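Long-range contact in orotidine 5'-phosphate decarboxylase (PDB 2CZD), which probably catalyses the decarboxylation of orotidine 5'-monophosphate to uridine 5'-monophosphate, the last step of de novo UMP synthesis: residues E144-R152 and D173-Y181. Residues are numbered along the deposited sequence; the frame is centred on the assembly and turned at random.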
ATOM      1  N   GLU B 144      -2.310  27.289  -2.425  1.00 37.63           N
ATOM      2  CA  GLU B 144      -3.188  27.164  -3.576  1.00 33.89           C
ATOM      3  C   GLU B 144      -3.893  25.822  -3.717  1.00 26.22           C
ATOM      4  O   GLU B 144      -5.064  25.803  -4.060  1.00 25.66           O
ATOM      5  CB  GLU B 144      -2.436  27.483  -4.877  1.00 36.38           C
ATOM      6  CG  GLU B 144      -3.192  27.064  -6.145  1.00 41.31           C
ATOM      7  CD  GLU B 144      -2.496  27.473  -7.438  1.00 44.43           C
ATOM      8  OE1 GLU B 144      -1.249  27.364  -7.517  1.00 46.43           O
ATOM      9  OE2 GLU B 144      -3.206  27.891  -8.382  1.00 46.34           O
ATOM     10  N   ARG B 145      -3.200  24.711  -3.445  1.00 25.69           N
ATOM     11  CA  ARG B 145      -3.811  23.390  -3.592  1.00 20.58           C
ATOM     12  C   ARG B 145      -4.935  23.096  -2.611  1.00 18.13           C
ATOM     13  O   ARG B 145      -5.853  22.343  -2.935  1.00 16.62           O
ATOM     14  CB  ARG B 145      -2.761  22.282  -3.492  1.00 22.27           C
ATOM     15  CG  ARG B 145      -1.583  22.449  -4.433  1.00 26.00           C
ATOM     16  CD  ARG B 145      -2.036  22.689  -5.862  1.00 27.42           C
ATOM     17  NE  ARG B 145      -2.860  21.601  -6.376  1.00 27.20           N
ATOM     18  CZ  ARG B 145      -3.550  21.660  -7.514  1.00 28.71           C
ATOM     19  NH1 ARG B 145      -3.519  22.757  -8.259  1.00 31.86           N
ATOM     20  NH2 ARG B 145      -4.270  20.625  -7.914  1.00 28.40           N
ATOM     21  N   ILE B 146      -4.873  23.668  -1.414  1.00 13.56           N
ATOM     22  CA  ILE B 146      -5.945  23.443  -0.453  1.00 12.30           C
ATOM     23  C   ILE B 146      -7.226  24.061  -1.023  1.00 13.02           C
ATOM     24  O   ILE B 146      -8.279  23.413  -1.071  1.00 12.94           O
ATOM     25  CB  ILE B 146      -5.630  24.080   0.922  1.00 14.03           C
ATOM     26  CG1 ILE B 146      -4.434  23.358   1.567  1.00 15.31           C
ATOM     27  CG2 ILE B 146      -6.858  23.996   1.825  1.00 12.59           C
ATOM     28  CD1 ILE B 146      -3.956  24.007   2.879  1.00 13.91           C
ATOM     29  N   GLY B 147      -7.126  25.313  -1.461  1.00 13.14           N
ATOM     30  CA  GLY B 147      -8.281  25.974  -2.041  1.00 12.50           C
ATOM     31  C   GLY B 147      -8.740  25.331  -3.339  1.00 13.59           C
ATOM     32  O   GLY B 147      -9.941  25.195  -3.582  1.00 13.69           O
ATOM     33  N   TYR B 148      -7.781  24.915  -4.166  1.00 13.78           N
ATOM     34  CA  TYR B 148      -8.095  24.299  -5.450  1.00 13.62           C
ATOM     35  C   TYR B 148      -8.972  23.079  -5.217  1.00 12.53           C
ATOM     36  O   TYR B 148      -9.976  22.869  -5.898  1.00 13.67           O
ATOM     37  CB  TYR B 148      -6.818  23.856  -6.161  1.00 16.13           C
ATOM     38  CG  TYR B 148      -7.073  23.217  -7.504  1.00 16.40           C
ATOM     39  CD1 TYR B 148      -7.044  23.973  -8.668  1.00 19.14           C
ATOM     40  CD2 TYR B 148      -7.358  21.864  -7.609  1.00 15.29           C
ATOM     41  CE1 TYR B 148      -7.291  23.391  -9.913  1.00 20.16           C
ATOM     42  CE2 TYR B 148      -7.615  21.268  -8.854  1.00 16.59           C
ATOM     43  CZ  TYR B 148      -7.575  22.046  -9.999  1.00 22.72           C
ATOM     44  OH  TYR B 148      -7.795  21.470 -11.234  1.00 19.45           O
ATOM     45  N   ILE B 149      -8.573  22.268  -4.250  1.00 11.73           N
ATOM     46  CA  ILE B 149      -9.333  21.065  -3.948  1.00  9.19           C
ATOM     47  C   ILE B 149     -10.675  21.415  -3.306  1.00 10.64           C
ATOM     48  O   ILE B 149     -11.714  20.854  -3.673  1.00  9.71           O
ATOM     49  CB  ILE B 149      -8.493  20.108  -3.046  1.00 12.04           C
ATOM     50  CG1 ILE B 149      -7.324  19.565  -3.893  1.00 12.48           C
ATOM     51  CG2 ILE B 149      -9.375  19.013  -2.433  1.00 10.11           C
ATOM     52  CD1 ILE B 149      -6.286  18.756  -3.117  1.00 14.19           C
ATOM     53  N   ARG B 150     -10.653  22.335  -2.358  1.00 10.44           N
ATOM     54  CA  ARG B 150     -11.873  22.740  -1.679  1.00  8.88           C
ATOM     55  C   ARG B 150     -12.935  23.246  -2.667  1.00  8.08           C
ATOM     56  O   ARG B 150     -14.130  22.967  -2.489  1.00 12.74           O
ATOM     57  CB  ARG B 150     -11.535  23.835  -0.644  1.00  8.73           C
ATOM     58  CG  ARG B 150     -12.715  24.322   0.187  1.00  9.98           C
ATOM     59  CD  ARG B 150     -13.237  23.239   1.152  1.00  7.07           C
ATOM     60  NE  ARG B 150     -14.167  22.294   0.531  1.00  9.24           N
ATOM     61  CZ  ARG B 150     -14.506  21.118   1.066  1.00 10.68           C
ATOM     62  NH1 ARG B 150     -13.979  20.725   2.226  1.00  9.06           N
ATOM     63  NH2 ARG B 150     -15.398  20.350   0.449  1.00 11.50           N
ATOM     64  N   ASP B 151     -12.506  23.974  -3.699  1.00 10.04           N
ATOM     65  CA  ASP B 151     -13.451  24.525  -4.668  1.00 12.49           C
ATOM     66  C   ASP B 151     -14.110  23.453  -5.536  1.00 15.29           C
ATOM     67  O   ASP B 151     -15.127  23.723  -6.178  1.00 18.13           O
ATOM     68  CB  ASP B 151     -12.758  25.525  -5.601  1.00 14.78           C
ATOM     69  CG  ASP B 151     -12.294  26.785  -4.889  1.00 16.69           C
ATOM     70  OD1 ASP B 151     -12.799  27.076  -3.785  1.00 15.67           O
ATOM     71  OD2 ASP B 151     -11.427  27.492  -5.454  1.00 17.34           O
ATOM     72  N   ARG B 152     -13.532  22.250  -5.571  1.00 10.80           N
ATOM     73  CA  ARG B 152     -14.070  21.176  -6.401  1.00 12.02           C
ATOM     74  C   ARG B 152     -14.697  20.047  -5.599  1.00 11.09           C
ATOM     75  O   ARG B 152     -15.436  19.224  -6.146  1.00 12.24           O
ATOM     76  CB  ARG B 152     -12.947  20.614  -7.280  1.00 12.77           C
ATOM     77  CG  ARG B 152     -12.488  21.616  -8.312  1.00 14.30           C
ATOM     78  CD  ARG B 152     -11.138  21.293  -8.908  1.00 15.48           C
ATOM     79  NE  ARG B 152     -10.862  22.258  -9.969  1.00 18.96           N
ATOM     80  CZ  ARG B 152     -10.584  23.547  -9.772  1.00 19.73           C
ATOM     81  NH1 ARG B 152     -10.373  24.344 -10.818  1.00 22.32           N
ATOM     82  NH2 ARG B 152     -10.479  24.048  -8.541  1.00 17.37           N
ATOM     83  N   ASP B 173      -3.504  30.175   8.027  1.00 11.74           N
ATOM     84  CA  ASP B 173      -3.866  30.420   6.646  1.00 11.90           C
ATOM     85  C   ASP B 173      -4.336  29.137   5.951  1.00 12.71           C
ATOM     86  O   ASP B 173      -5.251  29.178   5.137  1.00 13.46           O
ATOM     87  CB  ASP B 173      -2.695  31.044   5.896  1.00 16.30           C
ATOM     88  CG  ASP B 173      -2.489  32.518   6.256  1.00 20.49           C
ATOM     89  OD1 ASP B 173      -1.524  33.115   5.749  1.00 29.23           O
ATOM     90  OD2 ASP B 173      -3.299  33.068   7.043  1.00 27.33           O
ATOM     91  N   ALA B 174      -3.722  28.003   6.282  1.00 11.24           N
ATOM     92  CA  ALA B 174      -4.135  26.742   5.659  1.00 11.21           C
ATOM     93  C   ALA B 174      -5.571  26.421   6.053  1.00 12.47           C
ATOM     94  O   ALA B 174      -6.366  25.959   5.219  1.00 11.61           O
ATOM     95  CB  ALA B 174      -3.212  25.607   6.096  1.00 11.76           C
ATOM     96  N   VAL B 175      -5.900  26.638   7.321  1.00 11.05           N
ATOM     97  CA  VAL B 175      -7.245  26.373   7.805  1.00 11.20           C
ATOM     98  C   VAL B 175      -8.212  27.339   7.118  1.00 13.85           C
ATOM     99  O   VAL B 175      -9.280  26.930   6.653  1.00 13.78           O
ATOM    100  CB  VAL B 175      -7.307  26.516   9.351  1.00  9.94           C
ATOM    101  CG1 VAL B 175      -8.731  26.636   9.829  1.00 17.69           C
ATOM    102  CG2 VAL B 175      -6.619  25.308   9.995  1.00 11.73           C
ATOM    103  N   LYS B 176      -7.829  28.608   7.012  1.00 13.56           N
ATOM    104  CA  LYS B 176      -8.709  29.590   6.368  1.00 12.42           C
ATOM    105  C   LYS B 176      -8.955  29.284   4.890  1.00 14.50           C
ATOM    106  O   LYS B 176     -10.011  29.622   4.343  1.00 14.89           O
ATOM    107  CB  LYS B 176      -8.140  31.014   6.531  1.00 11.28           C
ATOM    108  CG  LYS B 176      -8.287  31.571   7.942  1.00 11.50           C
ATOM    109  CD  LYS B 176      -7.646  32.960   8.013  1.00 17.62           C
ATOM    110  CE  LYS B 176      -7.886  33.621   9.372  1.00 19.62           C
ATOM    111  NZ  LYS B 176      -7.347  35.016   9.413  1.00 25.46           N
ATOM    112  N   ALA B 177      -8.005  28.603   4.261  1.00 12.75           N
ATOM    113  CA  ALA B 177      -8.101  28.250   2.849  1.00 12.23           C
ATOM    114  C   ALA B 177      -8.957  27.005   2.597  1.00 11.38           C
ATOM    115  O   ALA B 177      -9.360  26.757   1.455  1.00 12.85           O
ATOM    116  CB  ALA B 177      -6.709  28.035   2.275  1.00 13.80           C
ATOM    117  N   GLY B 178      -9.190  26.214   3.641  1.00 11.08           N
ATOM    118  CA  GLY B 178     -10.014  25.025   3.463  1.00 12.16           C
ATOM    119  C   GLY B 178      -9.577  23.792   4.223  1.00 12.01           C
ATOM    120  O   GLY B 178     -10.222  22.739   4.138  1.00 11.51           O
ATOM    121  N   ALA B 179      -8.487  23.892   4.972  1.00  9.50           N
ATOM    122  CA  ALA B 179      -8.046  22.727   5.723  1.00 10.46           C
ATOM    123  C   ALA B 179      -8.825  22.539   7.020  1.00 12.41           C
ATOM    124  O   ALA B 179      -8.833  23.430   7.888  1.00 12.74           O
ATOM    125  CB  ALA B 179      -6.548  22.830   6.055  1.00 11.93           C
ATOM    126  N   ASP B 180      -9.496  21.395   7.169  1.00 10.04           N
ATOM    127  CA  ASP B 180     -10.168  21.097   8.431  1.00 10.42           C
ATOM    128  C   ASP B 180      -9.167  20.633   9.491  1.00 11.52           C
ATOM    129  O   ASP B 180      -9.371  20.845  10.685  1.00 12.17           O
ATOM    130  CB  ASP B 180     -11.224  20.013   8.241  1.00  9.32           C
ATOM    131  CG  ASP B 180     -12.336  20.475   7.343  1.00 12.50           C
ATOM    132  OD1 ASP B 180     -12.319  20.121   6.146  1.00 11.28           O
ATOM    133  OD2 ASP B 180     -13.220  21.222   7.840  1.00 11.89           O
ATOM    134  N   TYR B 181      -8.107  19.965   9.032  1.00  9.69           N
ATOM    135  CA  TYR B 181      -7.035  19.457   9.878  1.00  9.93           C
ATOM    136  C   TYR B 181      -5.699  19.760   9.235  1.00  9.91           C
ATOM    137  O   TYR B 181      -5.569  19.765   7.999  1.00 11.05           O
ATOM    138  CB  TYR B 181      -7.110  17.927  10.017  1.00  9.61           C
ATOM    139  CG  TYR B 181      -8.391  17.421  10.627  1.00 11.03           C
ATOM    140  CD1 TYR B 181      -8.502  17.236  12.006  1.00  9.46           C
ATOM    141  CD2 TYR B 181      -9.501  17.150   9.822  1.00 11.18           C
ATOM    142  CE1 TYR B 181      -9.695  16.786  12.577  1.00 10.53           C
ATOM    143  CE2 TYR B 181     -10.691  16.708  10.375  1.00 10.27           C
ATOM    144  CZ  TYR B 181     -10.783  16.528  11.746  1.00 13.20           C
ATOM    145  OH  TYR B 181     -11.965  16.102  12.292  1.00 16.93           O
TER
HETATM  146  O   HOH W   1     -12.720  22.135   4.346  1.00 10.56           O
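Helix 144-150 and the end of helix 170-177, neighbours in the outer layer of this TIM barrel, meet through Ile146, whose side chain lies against Ala174, Ala177 and the turn at Gly178. The axes of the two short segments pass 9.0 Å apart at -17°, and Gly147 CA lies 3.7 Å from Ala177 O. The two branches of Ile146 divide the work. CG2, held anti to the backbone N while CG1 lies beside it (chi1 -66°), presses on the backbone of the turn, 3.5 Å from Ala179 N. Ile146 CD1, at the end of an extended chain, touches Ala174 CB at 3.7 Å and the CB of Ala179 more loosely. Ala161 of strand 158-161 also packs on Ile146, joining the helix pair to the barrel wall. Trimmed to an alanine, this position is likely to leave a gap beside Ala174 and strip the turn at Gly178 of its apolar cover. That turn is a Schellman motif: Gly178 has a phi of 142°, and a side chain on it would jam against the preceding carbonyl as well as crowd Arg150 CB and Ile146 CG2. Near the far end of the interface, Arg150 NH1 and Asp180 OD1 lie 4.3 Å apart, too far for a salt bridge, with the carboxylate oxygen near the guanidinium plane. One water spans them, accepting from Arg150 NH1 at 2.8 Å and donating to Asp180 OD1 and to Gly178 O. Arg150 is also held by the carbonyls of Leu153 and Ile157, and Asp180 OD1 by the amide of Ile159. Two successive outer helices thus pack side by side, the second leading through its Schellman turn into strand 181-184, as in the (beta/alpha)8 barrel of this family.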